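Local structure of Hep_Hag family (Burkholderia pseudomallei, 3S6L) at residues A[116-119]-A[120-123]; A[153-156]-A[157-160]. The protein is a trimeric autotransporter adhesin that probably serves attachment of the bacterium to host epithelial cells. All coordinates share one frame; numbering follows the deposited sequence.

How the contacts relate
Chain order takes in first the stacked coils of the YadA-like head and then the route from the head into the stalk. Contact 1 (116-119 with 120-123) closes one tight turn of a late coil, joining strand 115-116 of one face of the roll to strand 122-124 of the other. The chain then passes through strands 129-130, 135-137 and 146-148 before contact 2 (153-156 with 157-160) closes a second turn, just ahead of helix 162-168. The two loops are in series, neither nested nor crossed, with centres about 23 Å apart. Contact 1 meets another subunit at one residue, whereas contact 2 is engaged throughout by the third subunit and also reaches the second.

Contact 1 of 2, residues A[116-119]-A[120-123]; sequences AAAP and NSAA
A type II β turn running from Ala-118 to Ser-121 brings the serine back against the carbonyl of Ala-118, with Pro-119 and Asn-120 as its two central residues. Asn-120 takes the positive phi usual at the third position of such a turn. Its amide leads away to the next coil, where Asn-120 ND2 is hydrogen-bonded to Asn-134 OD1, while its backbone carbonyl accepts a bond from Arg-145 of the second subunit. Ser-121 then points back inward and grips the turn twice. Its N makes only a weak bond to Ala-118 O, 3.4 Å long and bent to 134°, whereas Ser-121 OG donates to the same Ala-118 O at 2.7 Å, from a position tilted 31° off the carbonyl plane. With chi1 at 66°, OG sits between the backbone N and the carbonyl carbon, which turns the hydroxyl toward the carbonyl oxygen of Ala-118; the side chain thereby reinforces a loose turn bond. The hydroxyl is bordered by methyl groups, with Ala-118 CB and Ala-116 CB each 3.9 Å from Ser-121 OG. Two residues on, Ala-123 again faces the first segment, and its CB meets Ala-116 CB at 4.2 Å in simple apolar contact. The two segments run in nearly opposite directions and are linked by the Ser-121 bonds to Ala-118 O and, further along, by the alanine contact, an arrangement characteristic of one tightly wound coil of the left-handed parallel β-roll of YadA-like heads.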
ATOM      1  N   ALA A 116      13.496   1.103  -1.291  1.00 18.31           N
ATOM      2  CA  ALA A 116      13.849  -0.314  -1.290  1.00 19.15           C
ATOM      3  C   ALA A 116      14.703  -0.532  -2.517  1.00 20.28           C
ATOM      4  O   ALA A 116      14.182  -0.714  -3.637  1.00 20.51           O
ATOM      5  CB  ALA A 116      12.628  -1.205  -1.313  1.00 17.46           C
ATOM      6  N   ALA A 117      16.018  -0.501  -2.292  1.00 20.50           N
ATOM      7  CA  ALA A 117      16.961  -0.414  -3.382  1.00 21.93           C
ATOM      8  C   ALA A 117      17.546  -1.765  -3.781  1.00 22.45           C
ATOM      9  O   ALA A 117      17.816  -1.994  -4.947  1.00 23.40           O
ATOM     10  CB  ALA A 117      18.081   0.603  -3.037  1.00 21.48           C
ATOM     11  N   ALA A 118      17.758  -2.648  -2.807  1.00 22.79           N
ATOM     12  CA  ALA A 118      18.438  -3.928  -3.039  1.00 23.10           C
ATOM     13  C   ALA A 118      17.430  -4.944  -3.590  1.00 22.93           C
ATOM     14  O   ALA A 118      16.250  -4.810  -3.303  1.00 22.74           O
ATOM     15  CB  ALA A 118      19.072  -4.434  -1.746  1.00 21.81           C
ATOM     16  N   PRO A 119      17.879  -5.943  -4.386  1.00 23.57           N
ATOM     17  CA  PRO A 119      16.937  -6.968  -4.893  1.00 23.50           C
ATOM     18  C   PRO A 119      16.267  -7.693  -3.744  1.00 23.59           C
ATOM     19  O   PRO A 119      16.931  -7.987  -2.750  1.00 23.60           O
ATOM     20  CB  PRO A 119      17.842  -7.957  -5.632  1.00 24.11           C
ATOM     21  CG  PRO A 119      19.282  -7.634  -5.118  1.00 24.96           C
ATOM     22  CD  PRO A 119      19.248  -6.155  -4.895  1.00 24.08           C
ATOM     23  N   ASN A 120      14.962  -7.948  -3.862  1.00 23.28           N
ATOM     24  CA  ASN A 120      14.246  -8.781  -2.914  1.00 22.99           C
ATOM     25  C   ASN A 120      14.179  -8.198  -1.495  1.00 21.75           C
ATOM     26  O   ASN A 120      14.035  -8.941  -0.504  1.00 20.13           O
ATOM     27  CB  ASN A 120      14.848 -10.206  -2.893  1.00 23.86           C
ATOM     28  CG  ASN A 120      13.830 -11.267  -2.492  1.00 27.38           C
ATOM     29  OD1 ASN A 120      12.660 -11.242  -2.943  1.00 28.41           O
ATOM     30  ND2 ASN A 120      14.263 -12.214  -1.639  1.00 27.06           N
ATOM     31  N   SER A 121      14.274  -6.870  -1.411  1.00 20.89           N
ATOM     32  CA  SER A 121      14.261  -6.182  -0.130  1.00 20.43           C
ATOM     33  C   SER A 121      12.968  -5.458   0.083  1.00 20.25           C
ATOM     34  O   SER A 121      12.184  -5.303  -0.865  1.00 21.30           O
ATOM     35  CB  SER A 121      15.395  -5.182  -0.032  1.00 20.78           C
ATOM     36  OG  SER A 121      15.218  -4.124  -0.955  1.00 20.24           O
ATOM     37  N   ALA A 122      12.746  -5.033   1.329  1.00 19.50           N
ATOM     38  CA  ALA A 122      11.627  -4.190   1.674  1.00 19.89           C
ATOM     39  C   ALA A 122      12.017  -3.083   2.633  1.00 19.98           C
ATOM     40  O   ALA A 122      12.819  -3.284   3.554  1.00 20.43           O
ATOM     41  CB  ALA A 122      10.452  -5.027   2.268  1.00 20.44           C
ATOM     42  N   ALA A 123      11.407  -1.924   2.428  1.00 19.80           N
ATOM     43  CA  ALA A 123      11.620  -0.778   3.299  1.00 20.01           C
ATOM     44  C   ALA A 123      10.271  -0.421   3.872  1.00 20.20           C
ATOM     45  O   ALA A 123       9.337  -0.132   3.100  1.00 21.19           O
ATOM     46  CB  ALA A 123      12.201   0.391   2.506  1.00 19.53           C
TER

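Contact 2 of 2, residues A[153-156]-A[157-160]; sequences GIDG and TDAA
The carboxylate of Asp-158 is gripped at one edge and over one face by the backbone of the preceding loop. Ile-154 N reaches OD2 at 2.8 Å along the anti lone pair, the side turned away from OD1, while Asp-155 N, also 2.8 Å from OD2, comes in from above the plane, 71° out of it. OD2 carries a third partner, a salt bridge to Arg-146 of the third subunit, which would be expected to stabilise the negative charge. On the other oxygen, a water donates to Asp-158 OD1 and also to Asp-155 OD2 (2.6 Å), linking two carboxylates that would otherwise probably repel. Asp-158 CG stands beside its own backbone N (chi1 -67°), folding the acid back over the type I β turn that runs from Asp-155 to Asp-158; the turn is closed by Asp-158 N bonding Asp-155 O at 2.9 Å, from above the carbonyl plane. This loop, between strand 146-148 and helix 162-168, is consistent with the neck of trimeric autotransporter adhesins, where the chain passes from head to coiled-coil stalk, and several of its backbone groups bond to the third subunit. Behind the carboxylate, Gly-153 CA packs on the CB methylene of Asp-158 at 3.5 Å and makes a CA-H...O contact with Ala-159 O at 3.3 Å. Gly-153 N is held in turn by the side-chain oxygen of Gln-164, tying the loop to the helix that follows.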
ATOM      1  N   GLY A 153       7.915 -16.166  19.459  1.00 27.63           N
ATOM      2  CA  GLY A 153       8.182 -17.075  18.360  1.00 28.40           C
ATOM      3  C   GLY A 153       8.007 -18.546  18.706  1.00 30.65           C
ATOM      4  O   GLY A 153       8.221 -18.980  19.855  1.00 30.74           O
ATOM      5  N   ILE A 154       7.626 -19.324  17.697  1.00 31.63           N
ATOM      6  CA  ILE A 154       7.374 -20.745  17.883  1.00 32.77           C
ATOM      7  C   ILE A 154       8.350 -21.583  17.072  1.00 33.08           C
ATOM      8  O   ILE A 154       9.017 -22.458  17.635  1.00 34.27           O
ATOM      9  CB  ILE A 154       5.931 -21.125  17.505  1.00 33.29           C
ATOM     10  CG1 ILE A 154       4.931 -20.517  18.503  1.00 34.35           C
ATOM     11  CG2 ILE A 154       5.768 -22.669  17.508  1.00 34.72           C
ATOM     12  CD1 ILE A 154       3.430 -20.652  18.059  1.00 35.76           C
ATOM     13  N   ASP A 155       8.414 -21.339  15.758  1.00 32.82           N
ATOM     14  CA  ASP A 155       9.334 -22.062  14.865  1.00 32.75           C
ATOM     15  C   ASP A 155      10.704 -21.418  14.828  1.00 31.80           C
ATOM     16  O   ASP A 155      10.848 -20.228  15.127  1.00 31.22           O
ATOM     17  CB  ASP A 155       8.775 -22.149  13.440  1.00 33.37           C
ATOM     18  CG  ASP A 155       7.492 -22.987  13.350  1.00 36.16           C
ATOM     19  OD1 ASP A 155       7.294 -23.905  14.180  1.00 40.82           O
ATOM     20  OD2 ASP A 155       6.677 -22.733  12.438  1.00 38.08           O
ATOM     21  N   GLY A 156      11.711 -22.194  14.428  1.00 31.51           N
ATOM     22  CA  GLY A 156      13.090 -21.691  14.364  1.00 31.10           C
ATOM     23  C   GLY A 156      13.212 -20.304  13.732  1.00 30.03           C
ATOM     24  O   GLY A 156      13.990 -19.461  14.202  1.00 29.43           O
ATOM     25  N   THR A 157      12.438 -20.077  12.667  1.00 29.15           N
ATOM     26  CA  THR A 157      12.551 -18.842  11.883  1.00 28.31           C
ATOM     27  C   THR A 157      11.518 -17.772  12.266  1.00 28.36           C
ATOM     28  O   THR A 157      11.201 -16.897  11.452  1.00 28.65           O
ATOM     29  CB  THR A 157      12.527 -19.113  10.335  1.00 28.19           C
ATOM     30  OG1 THR A 157      11.343 -19.826   9.966  1.00 24.62           O
ATOM     31  CG2 THR A 157      13.746 -19.930   9.906  1.00 27.75           C
ATOM     32  N   ASP A 158      10.984 -17.860  13.490  1.00 28.18           N
ATOM     33  CA  ASP A 158      10.128 -16.809  14.037  1.00 27.37           C
ATOM     34  C   ASP A 158      10.998 -15.861  14.822  1.00 27.06           C
ATOM     35  O   ASP A 158      11.952 -16.311  15.432  1.00 28.06           O
ATOM     36  CB  ASP A 158       9.072 -17.406  14.974  1.00 27.55           C
ATOM     37  CG  ASP A 158       8.064 -18.279  14.256  1.00 27.83           C
ATOM     38  OD1 ASP A 158       8.077 -18.344  13.002  1.00 27.87           O
ATOM     39  OD2 ASP A 158       7.232 -18.903  14.954  1.00 29.35           O
ATOM     40  N   ALA A 159      10.691 -14.557  14.806  1.00 26.48           N
ATOM     41  CA  ALA A 159      11.354 -13.597  15.693  1.00 25.92           C
ATOM     42  C   ALA A 159      11.193 -13.954  17.193  1.00 27.07           C
ATOM     43  O   ALA A 159      10.150 -14.491  17.619  1.00 26.64           O
ATOM     44  CB  ALA A 159      10.831 -12.186  15.437  1.00 25.62           C
ATOM     45  N   ALA A 160      12.237 -13.656  17.972  1.00 26.97           N
ATOM     46  CA  ALA A 160      12.206 -13.796  19.425  1.00 27.96           C
ATOM     47  C   ALA A 160      11.778 -12.462  20.010  1.00 28.06           C
ATOM     48  O   ALA A 160      12.319 -11.410  19.641  1.00 27.29           O
ATOM     49  CB  ALA A 160      13.590 -14.191  19.976  1.00 27.51           C
TER
HETATM   50  O   HOH W   1       6.090 -20.305  11.671  1.00 28.84           O